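Local coordinates for ATP synthase subunit s, mitochondrial (Bos taurus, PDB 3E4G), which regulates the mitochondrial ATP synthase, being needed for its proton conduction and blocking a proton leak through an alternative exit pathway, at residues E29-C34 with S71-I76; G77-E82 with L103-Q108. The protein carries 1 engineered substitution. All coordinates share one frame; numbering follows the deposited sequence. Where two conformers were deposited one is given.

Contact 1. Residues E29-C34 with S71-I76; sequences EWLLRC and SCIMSI
Cys34, the first residue past the end of helix 23-33, hands its carbonyl oxygen to two donors of the loop that follows strand 63-69. Cys72 N approaches Cys34 O at 3.0 Å in the carbonyl plane, whereas Ser71 OG, 2.8 Å from Cys34 O, comes in from well above that plane. The hydroxyl gets there because Ser71 turns OG anti to its own nitrogen (chi1 172°), which also lets it take a weak bond from Ile73 N. With an alanine in place of Ser71, the Cys34 carbonyl would probably lose its hydroxyl donor and keep the Cys72 amide, while the Ile73 amide would lose its weak acceptor. The tight part lies next to this: Ile73 CG2 is wedged between Cys34 CB at 3.6 Å and the six-membered part of the Trp30 indole, where CZ2 lies 3.5 Å away, the Trp30 and Ile73 side chains crossing at about a right angle. Cys72 SG adds to it, 3.6 Å from Cys34 CB. Leu31 CD2 is a looser neighbour of the Ile73 methyl, though it also lies over one face of the Trp30 ring, off toward its rim. The loose side is at partly exposed Met74, whose CB points away from the helix. Ser71 lies close to the magnesium ion bound at Gly35 and Thr69, where the N-terminal domain meets LRR 2. Helix 2-11 covers Cys34, Cys72 and Ile73, while Leu31 reaches strands 37-40 and 63-69.

Contact 2. Residues G77-E82 with L103-Q108; sequences GFDHME and LERLSQ
Phe78 lays the CD1 corner of its ring against the isobutyl end of Leu106, with Phe78 CD1 and Leu106 CD2 3.7 Å apart. This is side-by-side packing of neighbouring leucine-rich repeats: the 3-10 turn of LRR 2 lies against helix 100-107 of LRR 3 on the convex, helical side of the fold. The same Leu106 methyl also meets Met81 CG at 3.9 Å, so one branch serves two partners. Leu112 of helix 110-115 touches both Met81 and Leu106, and Trp30 meets Phe78 edge-to-face from the N-terminal domain. On the partly exposed side the chemistry turns ionic. Arg105 leaves its helix extended, CG anti to the backbone N (chi1 -176°), and bends at chi3; this brings Arg105 CD up against Phe78 CB and swings the guanidinium to Asp79. One direct bond joins the pair, and with the planes 67° apart it is not the flat two-bond arrangement. A water accepts a weak bond from Arg105 NH1 and donates to Asp79 OD2 at 2.7 Å, tying in the second oxygen. The direct bond, from Arg105 NH1 to the syn lone pair of Asp79 OD1, spans 2.9 Å with an angle of 151° at the hydrogen.

Both contacts are largely buried, and they follow one another along the chain: residues 71-76 run straight into 77-82, so one connection of LRR 2 faces the N-terminal domain in contact 1 and LRR 3 in contact 2. Their apolar parts meet where Ile73 CD1 lies 3.6 Å from Phe78 CZ; Trp30 also reaches over to 77-82 by stacking on His80. The polar chemistry differs with place. Contact 1 relies on uncharged bonds to a main-chain carbonyl at a helix end, near the magnesium ion; contact 2, where the Phe78 side chain is about 13 Å from that ion, puts its charged pair and a water at a partly exposed margin.

Contact 1. Residues E29-C34 with S71-I76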
loop_
_atom_site.group_PDB
_atom_site.type_symbol
_atom_site.label_atom_id
_atom_site.label_comp_id
_atom_site.label_asym_id
_atom_site.label_seq_id
_atom_site.Cartn_x
_atom_site.Cartn_y
_atom_site.Cartn_z
ATOM N N GLU A 29 6.193 11.007 4.361
ATOM C CA GLU A 29 5.676 12.357 3.976
ATOM C C GLU A 29 4.592 12.200 2.906
ATOM O O GLU A 29 3.523 12.842 2.965
ATOM C CB GLU A 29 6.809 13.219 3.490
ATOM C CG GLU A 29 7.733 13.666 4.645
ATOM C CD GLU A 29 9.016 14.262 4.267
ATOM O OE1 GLU A 29 9.365 14.338 3.095
ATOM O OE2 GLU A 29 9.715 14.717 5.250
ATOM N N TRP A 30 4.856 11.418 1.872
ATOM C CA TRP A 30 3.871 11.137 0.816
ATOM C C TRP A 30 2.577 10.582 1.412
ATOM O O TRP A 30 1.470 11.068 1.141
ATOM C CB TRP A 30 4.465 10.155 -0.209
ATOM C CG TRP A 30 3.458 9.523 -1.094
ATOM C CD1 TRP A 30 2.565 10.108 -1.949
ATOM C CD2 TRP A 30 3.202 8.108 -1.190
ATOM N NE1 TRP A 30 1.802 9.168 -2.581
ATOM C CE2 TRP A 30 2.177 7.911 -2.130
ATOM C CE3 TRP A 30 3.785 6.979 -0.564
ATOM C CZ2 TRP A 30 1.661 6.647 -2.447
ATOM C CZ3 TRP A 30 3.301 5.735 -0.886
ATOM C CH2 TRP A 30 2.250 5.562 -1.783
ATOM N N LEU A 31 2.711 9.546 2.239
ATOM C CA LEU A 31 1.496 8.906 2.780
ATOM C C LEU A 31 0.717 9.877 3.635
ATOM O O LEU A 31 -0.504 10.029 3.470
ATOM C CB LEU A 31 1.892 7.630 3.526
ATOM C CG LEU A 31 2.218 6.503 2.520
ATOM C CD1 LEU A 31 3.133 5.430 3.118
ATOM C CD2 LEU A 31 0.960 5.858 1.964
ATOM N N LEU A 32 1.383 10.562 4.569
ATOM C CA LEU A 32 0.594 11.413 5.461
ATOM C C LEU A 32 0.024 12.634 4.697
ATOM O O LEU A 32 -1.113 13.029 4.968
ATOM C CB LEU A 32 1.334 11.842 6.720
ATOM C CG LEU A 32 1.233 10.830 7.879
ATOM C CD1 LEU A 32 1.880 9.451 7.574
ATOM C CD2 LEU A 32 1.922 11.458 9.117
ATOM N N ARG A 33 0.751 13.208 3.737
ATOM C CA ARG A 33 0.174 14.361 3.014
ATOM C C ARG A 33 -1.043 13.925 2.211
ATOM O O ARG A 33 -1.932 14.742 1.924
ATOM C CB ARG A 33 1.226 15.111 2.147
ATOM C CG ARG A 33 1.624 14.403 0.878
ATOM C CD ARG A 33 2.986 14.890 0.423
ATOM N NE ARG A 33 3.306 14.358 -0.900
ATOM C CZ ARG A 33 4.529 14.082 -1.337
ATOM N NH1 ARG A 33 5.591 14.336 -0.559
ATOM N NH2 ARG A 33 4.687 13.541 -2.540
ATOM N N CYS A 34 -1.100 12.626 1.822
ATOM C CA CYS A 34 -2.199 12.065 1.079
ATOM C C CYS A 34 -3.271 11.445 1.975
ATOM O O CYS A 34 -4.162 10.736 1.466
ATOM C CB CYS A 34 -1.689 11.022 0.062
ATOM S SG CYS A 34 -0.761 11.722 -1.299
ATOM N N SER A 71 -7.817 8.063 1.563
ATOM C CA SER A 71 -6.555 8.641 1.112
ATOM C C SER A 71 -6.609 8.896 -0.389
ATOM O O SER A 71 -7.287 8.173 -1.138
ATOM C CB SER A 71 -5.439 7.678 1.455
ATOM O OG SER A 71 -4.190 8.039 0.907
ATOM N N CYS A 72 -5.814 9.867 -0.846
ATOM C CA CYS A 72 -5.723 10.189 -2.301
ATOM C C CYS A 72 -4.542 9.581 -2.965
ATOM O O CYS A 72 -4.224 9.975 -4.117
ATOM C CB CYS A 72 -5.768 11.748 -2.499
ATOM S SG CYS A 72 -4.311 12.588 -1.870
ATOM N N ILE A 73 -3.898 8.575 -2.376
ATOM C CA ILE A 73 -2.784 7.915 -3.050
ATOM C C ILE A 73 -3.273 7.262 -4.338
ATOM O O ILE A 73 -4.373 6.730 -4.470
ATOM C CB ILE A 73 -2.079 6.909 -2.135
ATOM C CG1 ILE A 73 -3.032 5.797 -1.641
ATOM C CG2 ILE A 73 -1.368 7.630 -1.003
ATOM C CD1 ILE A 73 -2.279 4.794 -0.701
ATOM N N MET A 74 -2.343 7.273 -5.326
ATOM C CA MET A 74 -2.643 6.633 -6.646
ATOM C C MET A 74 -1.397 6.416 -7.399
ATOM O O MET A 74 -0.480 7.220 -7.321
ATOM C CB MET A 74 -3.663 7.274 -7.359
ATOM C CG MET A 74 -3.253 8.464 -7.699
ATOM S SD MET A 74 -4.604 9.358 -8.648
ATOM C CE MET A 74 -5.245 8.130 -9.724
ATOM N N SER A 75 -1.412 5.439 -8.270
ATOM C CA SER A 75 -0.494 5.209 -9.346
ATOM C C SER A 75 0.938 5.504 -9.030
ATOM O O SER A 75 1.610 4.755 -8.256
ATOM C CB SER A 75 -1.040 5.878 -10.663
ATOM O OG SER A 75 -0.978 7.307 -10.551
ATOM N N ILE A 76 1.499 6.489 -9.690
ATOM C CA ILE A 76 2.927 6.707 -9.574
ATOM C C ILE A 76 3.282 7.201 -8.150
ATOM O O ILE A 76 4.474 7.184 -7.803
ATOM C CB ILE A 76 3.567 7.449 -10.745
ATOM C CG1 ILE A 76 2.911 8.784 -10.723
ATOM C CG2 ILE A 76 3.530 6.611 -12.025
ATOM C CD1 ILE A 76 2.189 9.486 -9.560
#

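Contact 2. Residues G77-E82 with L103-Q108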
loop_
_atom_site.group_PDB
_atom_site.type_symbol
_atom_site.label_atom_id
_atom_site.label_comp_id
_atom_site.label_asym_id
_atom_site.label_seq_id
_atom_site.Cartn_x
_atom_site.Cartn_y
_atom_site.Cartn_z
ATOM N N GLY A 77 2.329 7.575 -7.263
ATOM C CA GLY A 77 2.698 7.800 -5.864
ATOM C C GLY A 77 3.363 6.568 -5.256
ATOM O O GLY A 77 4.236 6.686 -4.404
ATOM N N PHE A 78 2.948 5.387 -5.714
ATOM C CA PHE A 78 3.526 4.157 -5.181
ATOM C C PHE A 78 4.973 3.965 -5.545
ATOM O O PHE A 78 5.619 3.088 -4.941
ATOM C CB PHE A 78 2.665 2.952 -5.579
ATOM C CG PHE A 78 1.311 2.917 -4.894
ATOM C CD1 PHE A 78 1.172 2.565 -3.554
ATOM C CD2 PHE A 78 0.173 3.286 -5.552
ATOM C CE1 PHE A 78 -0.063 2.561 -2.928
ATOM C CE2 PHE A 78 -1.049 3.326 -4.934
ATOM C CZ PHE A 78 -1.192 2.929 -3.631
ATOM N N ASP A 79 5.534 4.763 -6.446
ATOM C CA ASP A 79 6.968 4.738 -6.650
ATOM C C ASP A 79 7.737 5.140 -5.383
ATOM O O ASP A 79 8.936 4.805 -5.249
ATOM C CB ASP A 79 7.379 5.545 -7.853
ATOM C CG ASP A 79 6.964 4.881 -9.201
ATOM O OD1 ASP A 79 6.546 3.712 -9.229
ATOM O OD2 ASP A 79 7.073 5.583 -10.195
ATOM N N HIS A 80 7.084 5.823 -4.449
ATOM C CA HIS A 80 7.738 6.072 -3.144
ATOM C C HIS A 80 8.047 4.757 -2.379
ATOM O O HIS A 80 8.784 4.770 -1.409
ATOM C CB HIS A 80 6.846 6.916 -2.210
ATOM C CG HIS A 80 6.741 8.369 -2.594
ATOM N ND1 HIS A 80 5.716 8.856 -3.383
ATOM C CD2 HIS A 80 7.495 9.442 -2.278
ATOM C CE1 HIS A 80 5.890 10.174 -3.490
ATOM N NE2 HIS A 80 6.959 10.552 -2.850
ATOM N N MET A 81 7.404 3.694 -2.775
ATOM C CA MET A 81 7.517 2.348 -2.093
ATOM C C MET A 81 8.881 1.698 -2.501
ATOM O O MET A 81 9.255 0.709 -1.879
ATOM C CB MET A 81 6.359 1.407 -2.475
ATOM C CG MET A 81 4.968 1.947 -2.033
ATOM S SD MET A 81 4.703 2.175 -0.232
ATOM C CE MET A 81 4.859 0.524 0.322
ATOM N N GLU A 82 9.512 2.171 -3.583
ATOM C CA GLU A 82 10.611 1.418 -4.202
ATOM C C GLU A 82 11.737 1.130 -3.285
ATOM O O GLU A 82 12.382 0.069 -3.416
ATOM C CB GLU A 82 11.090 2.213 -5.433
ATOM C CG GLU A 82 11.908 1.380 -6.368
ATOM C CD GLU A 82 13.257 1.240 -5.958
ATOM O OE1 GLU A 82 13.803 2.209 -5.348
ATOM O OE2 GLU A 82 13.920 0.188 -6.277
ATOM N N LEU A 103 -2.038 -1.779 -7.825
ATOM C CA LEU A 103 -1.742 -3.086 -7.224
ATOM C C LEU A 103 -0.668 -3.821 -8.033
ATOM O O LEU A 103 0.229 -4.463 -7.484
ATOM C CB LEU A 103 -2.991 -3.930 -7.108
ATOM C CG LEU A 103 -4.078 -3.280 -6.206
ATOM C CD1 LEU A 103 -5.302 -4.192 -6.147
ATOM C CD2 LEU A 103 -3.562 -2.980 -4.812
ATOM N N GLU A 104 -0.730 -3.707 -9.382
ATOM C CA GLU A 104 0.280 -4.267 -10.264
ATOM C C GLU A 104 1.635 -3.621 -9.935
ATOM O O GLU A 104 2.659 -4.351 -9.778
ATOM C CB GLU A 104 -0.099 -4.076 -11.715
ATOM C CG GLU A 104 -1.261 -4.922 -12.121
ATOM C CD GLU A 104 -1.955 -4.519 -13.396
ATOM O OE1 GLU A 104 -1.659 -3.456 -13.948
ATOM O OE2 GLU A 104 -2.828 -5.270 -13.820
ATOM N N ARG A 105 1.709 -2.296 -9.872
ATOM C CA ARG A 105 2.947 -1.619 -9.572
ATOM C C ARG A 105 3.555 -2.092 -8.244
ATOM O O ARG A 105 4.746 -2.384 -8.120
ATOM C CB ARG A 105 2.708 -0.082 -9.559
ATOM C CG ARG A 105 3.902 0.860 -9.344
ATOM C CD ARG A 105 3.509 2.347 -9.415
ATOM N NE ARG A 105 3.086 2.719 -10.741
ATOM C CZ ARG A 105 3.905 2.843 -11.838
ATOM N NH1 ARG A 105 5.225 2.911 -11.677
ATOM N NH2 ARG A 105 3.395 2.945 -13.009
ATOM N N LEU A 106 2.687 -2.179 -7.228
ATOM C CA LEU A 106 3.152 -2.689 -5.891
ATOM C C LEU A 106 3.699 -4.109 -6.005
ATOM O O LEU A 106 4.735 -4.460 -5.415
ATOM C CB LEU A 106 2.006 -2.693 -4.933
ATOM C CG LEU A 106 1.602 -1.302 -4.351
ATOM C CD1 LEU A 106 0.267 -1.448 -3.624
ATOM C CD2 LEU A 106 2.629 -0.786 -3.418
ATOM N N SER A 107 2.969 -4.962 -6.723
ATOM C CA SER A 107 3.296 -6.406 -6.782
ATOM C C SER A 107 4.653 -6.628 -7.412
ATOM O O SER A 107 5.253 -7.694 -7.173
ATOM C CB SER A 107 2.243 -7.168 -7.538
ATOM O OG SER A 107 2.304 -6.930 -8.947
ATOM N N GLN A 108 5.105 -5.719 -8.272
ATOM C CA GLN A 108 6.372 -5.834 -8.998
ATOM C C GLN A 108 7.592 -5.334 -8.268
ATOM O O GLN A 108 8.714 -5.459 -8.745
ATOM C CB GLN A 108 6.228 -5.100 -10.377
ATOM C CG GLN A 108 5.276 -5.869 -11.287
ATOM C CD GLN A 108 5.820 -7.114 -11.695
ATOM O OE1 GLN A 108 5.088 -8.173 -11.796
ATOM N NE2 GLN A 108 7.076 -7.191 -12.060
HETATM O O HOH W 1 7.673 4.631 -12.641
#